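Local coordinates for protein meta cleavage compound hydrolase (Janthinobacterium, PDB 1J1I) that hydrolyses a carbon-carbon bond of the meta-cleavage product in carbazole degradation, yielding anthranilate, at residues Lys168-Asp173 / Asp233-Val238; Val227-Asp232 / Glu239-Phe244. One frame throughout, in Å; residues are numbered along the deposited sequence.

Contact 1 of 2, residues Lys168-Asp173 / Asp233-Val238; sequences KALTND and DKVVPV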
loop_
_atom_site.group_PDB
_atom_site.type_symbol
_atom_site.label_atom_id
_atom_site.label_comp_id
_atom_site.label_asym_id
_atom_site.label_seq_id
_atom_site.Cartn_x
_atom_site.Cartn_y
_atom_site.Cartn_z
ATOM N N LYS A 168 17.942 9.868 -14.713
ATOM C CA LYS A 168 18.296 10.393 -13.399
ATOM C C LYS A 168 17.223 11.364 -12.912
ATOM O O LYS A 168 16.858 11.367 -11.739
ATOM C CB LYS A 168 19.644 11.124 -13.450
ATOM C CG LYS A 168 20.848 10.226 -13.648
ATOM C CD LYS A 168 22.139 11.021 -13.503
ATOM C CE LYS A 168 23.364 10.133 -13.660
ATOM N NZ LYS A 168 24.631 10.903 -13.518
ATOM N N ALA A 169 16.716 12.183 -13.827
ATOM C CA ALA A 169 15.695 13.167 -13.489
ATOM C C ALA A 169 14.368 12.556 -13.035
ATOM O O ALA A 169 13.725 13.074 -12.121
ATOM C CB ALA A 169 15.456 14.086 -14.679
ATOM N N LEU A 170 13.969 11.454 -13.666
ATOM C CA LEU A 170 12.700 10.794 -13.351
ATOM C C LEU A 170 12.751 9.765 -12.228
ATOM O O LEU A 170 11.722 9.187 -11.864
ATOM C CB LEU A 170 12.146 10.108 -14.600
ATOM C CG LEU A 170 11.992 10.950 -15.866
ATOM C CD1 LEU A 170 11.235 10.140 -16.906
ATOM C CD2 LEU A 170 11.246 12.232 -15.556
ATOM N N THR A 171 13.942 9.527 -11.688
ATOM C CA THR A 171 14.114 8.549 -10.621
ATOM C C THR A 171 14.572 9.195 -9.313
ATOM O O THR A 171 15.017 10.342 -9.304
ATOM C CB THR A 171 15.134 7.468 -11.039
ATOM O OG1 THR A 171 16.362 8.093 -11.436
ATOM C CG2 THR A 171 14.593 6.648 -12.203
ATOM N N ASN A 172 14.453 8.455 -8.212
ATOM C CA ASN A 172 14.856 8.960 -6.900
ATOM C C ASN A 172 16.374 9.145 -6.855
ATOM O O ASN A 172 17.113 8.459 -7.564
ATOM C CB ASN A 172 14.401 7.995 -5.796
ATOM C CG ASN A 172 15.260 6.748 -5.711
ATOM O OD1 ASN A 172 16.329 6.756 -5.100
ATOM N ND2 ASN A 172 14.797 5.669 -6.329
ATOM N N ASP A 173 16.829 10.066 -6.012
ATOM C CA ASP A 173 18.254 10.373 -5.893
ATOM C C ASP A 173 19.164 9.184 -5.604
ATOM O O ASP A 173 20.377 9.278 -5.775
ATOM C CB ASP A 173 18.476 11.445 -4.820
ATOM C CG ASP A 173 17.626 12.683 -5.042
ATOM O OD1 ASP A 173 17.407 13.062 -6.212
ATOM O OD2 ASP A 173 17.185 13.288 -4.042
ATOM N N ASP A 233 8.028 11.620 -6.980
ATOM C CA ASP A 233 7.733 11.690 -8.411
ATOM C C ASP A 233 7.616 13.158 -8.827
ATOM O O ASP A 233 6.779 13.891 -8.301
ATOM C CB ASP A 233 6.415 10.961 -8.696
ATOM C CG ASP A 233 6.193 10.685 -10.177
ATOM O OD1 ASP A 233 6.621 11.510 -11.011
ATOM O OD2 ASP A 233 5.571 9.648 -10.500
ATOM N N LYS A 234 8.457 13.585 -9.766
ATOM C CA LYS A 234 8.436 14.969 -10.241
ATOM C C LYS A 234 7.476 15.177 -11.413
ATOM O O LYS A 234 7.051 16.302 -11.677
ATOM C CB LYS A 234 9.844 15.409 -10.656
ATOM C CG LYS A 234 10.844 15.450 -9.513
ATOM C CD LYS A 234 12.246 15.761 -10.018
ATOM C CE LYS A 234 13.259 15.757 -8.882
ATOM N NZ LYS A 234 14.653 15.893 -9.388
ATOM N N VAL A 235 7.146 14.095 -12.113
ATOM C CA VAL A 235 6.233 14.160 -13.254
ATOM C C VAL A 235 4.795 14.141 -12.743
ATOM O O VAL A 235 3.990 15.000 -13.092
ATOM C CB VAL A 235 6.450 12.966 -14.214
ATOM C CG1 VAL A 235 5.523 13.089 -15.424
ATOM C CG2 VAL A 235 7.906 12.914 -14.656
ATOM N N VAL A 236 4.479 13.148 -11.918
ATOM C CA VAL A 236 3.149 13.026 -11.330
ATOM C C VAL A 236 3.284 13.201 -9.821
ATOM O O VAL A 236 3.719 12.289 -9.120
ATOM C CB VAL A 236 2.525 11.643 -11.617
ATOM C CG1 VAL A 236 1.208 11.492 -10.858
ATOM C CG2 VAL A 236 2.300 11.476 -13.108
ATOM N N PRO A 237 2.909 14.381 -9.300
ATOM C CA PRO A 237 2.993 14.677 -7.865
ATOM C C PRO A 237 2.245 13.645 -7.028
ATOM O O PRO A 237 1.271 13.052 -7.493
ATOM C CB PRO A 237 2.361 16.063 -7.757
ATOM C CG PRO A 237 2.624 16.668 -9.110
ATOM C CD PRO A 237 2.330 15.518 -10.035
ATOM N N VAL A 238 2.692 13.441 -5.792
ATOM C CA VAL A 238 2.045 12.471 -4.915
ATOM C C VAL A 238 0.584 12.843 -4.656
ATOM O O VAL A 238 -0.260 11.964 -4.463
ATOM C CB VAL A 238 2.801 12.334 -3.562
ATOM C CG1 VAL A 238 2.739 13.633 -2.783
ATOM C CG2 VAL A 238 2.210 11.196 -2.755
HETATM O O HOH W 1 10.892 12.081 -10.467
#
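L170 meets V235, and A169 meets K234, where helix 160-170 faces the loop that follows strand 225-230; the backbones come closest at 6.7 Å, from L170 CA to K234 CA. A water bridges the two main chains: it accepts from K234 N at 2.9 Å and donates to A169 O at 3.4 Å, the latter bond weak. The apolar part of the contact is one methyl pair. L170 CD2 meets V235 CG2 at 3.5 Å, the two side chains crossing obliquely. V235 CG1 lies anti to the backbone N (chi1 -178°), which places CG2 on the backbone N side and against the leucine. K234 contributes its aliphatic part separately, for the extended chain passes CD at 3.7 Å from A169 O. Its ammonium does not pair with D173, as NZ stops 5.1 Å from D173 OD1. The loop's shape is held from within by D233. Its OD1 takes the V235 N-H at 2.9 Å in an Asx turn, with a bent N-H...O angle of 130°. It also takes the V236 N-H at 2.8 Å, from above the carboxylate plane and far straighter (166°). The other oxygen, OD2, bonds H261 ND1, consistent with the acid-histidine link of a catalytic triad. The chemistry thus divides in two: a water bridge, one methyl pair and the lysine chain alongside a carbonyl oxygen join the segments, whereas D233 uses separate oxygens to brace its loop and to hold the histidine.

Contact 2 of 2, residues Val227-Asp232 / Glu239-Phe244; sequences VVQGKD and ETAYKF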
loop_
_atom_site.group_PDB
_atom_site.type_symbol
_atom_site.label_atom_id
_atom_site.label_comp_id
_atom_site.label_asym_id
_atom_site.label_seq_id
_atom_site.Cartn_x
_atom_site.Cartn_y
_atom_site.Cartn_z
ATOM N N VAL A 227 -3.534 2.155 -6.750
ATOM C CA VAL A 227 -2.841 3.361 -7.193
ATOM C C VAL A 227 -1.466 3.337 -6.525
ATOM O O VAL A 227 -1.362 3.491 -5.303
ATOM C CB VAL A 227 -3.602 4.645 -6.767
ATOM C CG1 VAL A 227 -2.865 5.882 -7.255
ATOM C CG2 VAL A 227 -5.024 4.623 -7.331
ATOM N N VAL A 228 -0.424 3.110 -7.321
ATOM C CA VAL A 228 0.949 3.061 -6.810
ATOM C C VAL A 228 1.599 4.398 -7.117
ATOM O O VAL A 228 1.494 4.897 -8.239
ATOM C CB VAL A 228 1.762 1.930 -7.477
ATOM C CG1 VAL A 228 3.187 1.920 -6.932
ATOM C CG2 VAL A 228 1.090 0.588 -7.226
ATOM N N GLN A 229 2.293 4.969 -6.137
ATOM C CA GLN A 229 2.885 6.280 -6.328
ATOM C C GLN A 229 4.176 6.534 -5.560
ATOM O O GLN A 229 4.273 6.240 -4.362
ATOM C CB GLN A 229 1.859 7.344 -5.932
ATOM C CG GLN A 229 2.315 8.776 -6.107
ATOM C CD GLN A 229 2.550 9.132 -7.559
ATOM O OE1 GLN A 229 1.741 8.808 -8.430
ATOM N NE2 GLN A 229 3.658 9.812 -7.827
ATOM N N GLY A 230 5.155 7.090 -6.268
ATOM C CA GLY A 230 6.431 7.432 -5.661
ATOM C C GLY A 230 6.257 8.788 -5.002
ATOM O O GLY A 230 5.703 9.711 -5.597
ATOM N N LYS A 231 6.716 8.912 -3.764
ATOM C CA LYS A 231 6.581 10.160 -3.030
ATOM C C LYS A 231 7.376 11.292 -3.662
ATOM O O LYS A 231 6.992 12.458 -3.559
ATOM C CB LYS A 231 7.023 9.962 -1.571
ATOM C CG LYS A 231 5.939 10.284 -0.553
ATOM C CD LYS A 231 6.449 10.235 0.885
ATOM C CE LYS A 231 6.226 8.872 1.533
ATOM N NZ LYS A 231 6.679 8.862 2.965
ATOM N N ASP A 232 8.472 10.945 -4.329
ATOM C CA ASP A 232 9.340 11.936 -4.953
ATOM C C ASP A 232 9.169 12.072 -6.470
ATOM O O ASP A 232 10.051 12.580 -7.159
ATOM C CB ASP A 232 10.791 11.599 -4.618
ATOM C CG ASP A 232 10.989 11.327 -3.138
ATOM O OD1 ASP A 232 10.652 12.206 -2.323
ATOM O OD2 ASP A 232 11.476 10.236 -2.790
ATOM N N GLU A 239 0.279 14.140 -4.662
ATOM C CA GLU A 239 -1.093 14.590 -4.439
ATOM C C GLU A 239 -2.035 13.969 -5.477
ATOM O O GLU A 239 -3.222 13.778 -5.211
ATOM C CB GLU A 239 -1.186 16.118 -4.526
ATOM C CG GLU A 239 -0.445 16.885 -3.436
ATOM C CD GLU A 239 1.059 16.681 -3.484
ATOM O OE1 GLU A 239 1.633 16.736 -4.592
ATOM O OE2 GLU A 239 1.666 16.475 -2.413
ATOM N N THR A 240 -1.499 13.663 -6.657
ATOM C CA THR A 240 -2.285 13.060 -7.740
ATOM C C THR A 240 -2.865 11.723 -7.310
ATOM O O THR A 240 -3.985 11.373 -7.681
ATOM C CB THR A 240 -1.436 12.776 -8.996
ATOM O OG1 THR A 240 -0.681 13.939 -9.346
ATOM C CG2 THR A 240 -2.343 12.390 -10.170
ATOM N N ALA A 241 -2.078 10.962 -6.553
ATOM C CA ALA A 241 -2.521 9.661 -6.069
ATOM C C ALA A 241 -3.708 9.866 -5.135
ATOM O O ALA A 241 -4.703 9.138 -5.198
ATOM C CB ALA A 241 -1.382 8.960 -5.328
ATOM N N TYR A 242 -3.599 10.869 -4.270
ATOM C CA TYR A 242 -4.662 11.156 -3.320
ATOM C C TYR A 242 -5.942 11.506 -4.075
ATOM O O TYR A 242 -7.039 11.153 -3.641
ATOM C CB TYR A 242 -4.241 12.300 -2.385
ATOM C CG TYR A 242 -2.958 12.016 -1.610
ATOM C CD1 TYR A 242 -2.214 13.055 -1.052
ATOM C CD2 TYR A 242 -2.482 10.712 -1.456
ATOM C CE1 TYR A 242 -1.020 12.804 -0.364
ATOM C CE2 TYR A 242 -1.289 10.450 -0.769
ATOM C CZ TYR A 242 -0.566 11.503 -0.228
ATOM O OH TYR A 242 0.613 11.255 0.448
ATOM N N LYS A 243 -5.806 12.188 -5.211
ATOM C CA LYS A 243 -6.984 12.538 -5.993
ATOM C C LYS A 243 -7.564 11.282 -6.654
ATOM O O LYS A 243 -8.781 11.115 -6.703
ATOM C CB LYS A 243 -6.647 13.595 -7.048
ATOM C CG LYS A 243 -7.882 14.188 -7.713
ATOM C CD LYS A 243 -7.522 15.347 -8.637
ATOM C CE LYS A 243 -8.772 16.039 -9.169
ATOM N NZ LYS A 243 -8.433 17.200 -10.041
ATOM N N PHE A 244 -6.701 10.402 -7.161
ATOM C CA PHE A 244 -7.171 9.154 -7.773
ATOM C C PHE A 244 -7.936 8.354 -6.720
ATOM O O PHE A 244 -8.977 7.761 -7.004
ATOM C CB PHE A 244 -6.003 8.291 -8.265
ATOM C CG PHE A 244 -5.531 8.615 -9.656
ATOM C CD1 PHE A 244 -4.214 8.990 -9.881
ATOM C CD2 PHE A 244 -6.394 8.514 -10.744
ATOM C CE1 PHE A 244 -3.754 9.263 -11.173
ATOM C CE2 PHE A 244 -5.946 8.784 -12.041
ATOM C CZ PHE A 244 -4.625 9.159 -12.255
#
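V227 and Q229, alternate residues of strand 225-230, both start out toward helix 238-247, V227 meeting A241 and F244, Q229 meeting A241 through CB and CG. The short axes run nearly antiparallel (167°), 8.6 Å apart at closest approach. A241 lies opposite Q229, and its single methyl permits close packing: A241 CB is 3.7 Å from Q229 CB. V227 splits its two methyls between successive helical turns. With CG1 anti to the backbone N, that branch reaches A241 CB at 3.9 Å, while CG2 comes to 3.9 Å from F244 CB. The valine and phenylalanine side chains cross at about a right angle, and the valine meets F244 mainly at its CB. Q229 combines two roles. Its CG continues anti to the backbone N, and the chain then bends at chi2 (65°). That bend turns the amide away from the alanine and along its own strand toward G230 O, to which NE2 donates at 3.0 Å with an N-H...O angle of 156°. A weak bond from NE2 to D233 OD2 is also made, which makes Q229 a second-shell neighbour of the active-site aspartate. In the fold this is the first half of the beta-alpha-beta crossover to strand 251-256, which pairs with V227 and Q229 through backbone bonds. I218 of helix 215-218 packs on F244, and Y242 stacks on Y242 of the second subunit.

In the fold
Three of the four segments form one continuous run, 227-244, in which the loop of contact 1 joins the strand and helix packed in contact 2; the fourth, 168-173, comes from the end of helix 160-170 and packs on that loop. The contact centres are 12 Å apart, yet they touch through Q229, whose CG lies 3.9 Å from V238 CA and whose NE2 is 2.8 Å from V236 O. Contact 1 includes D233, the probable triad acid, and contact 2 reaches it through Q229, about 3 Å away between nearest side-chain atoms. Measured likewise, V235 is about 4 Å from H261 and about 6 Å from S114, and Q229 about 6 Å from H261.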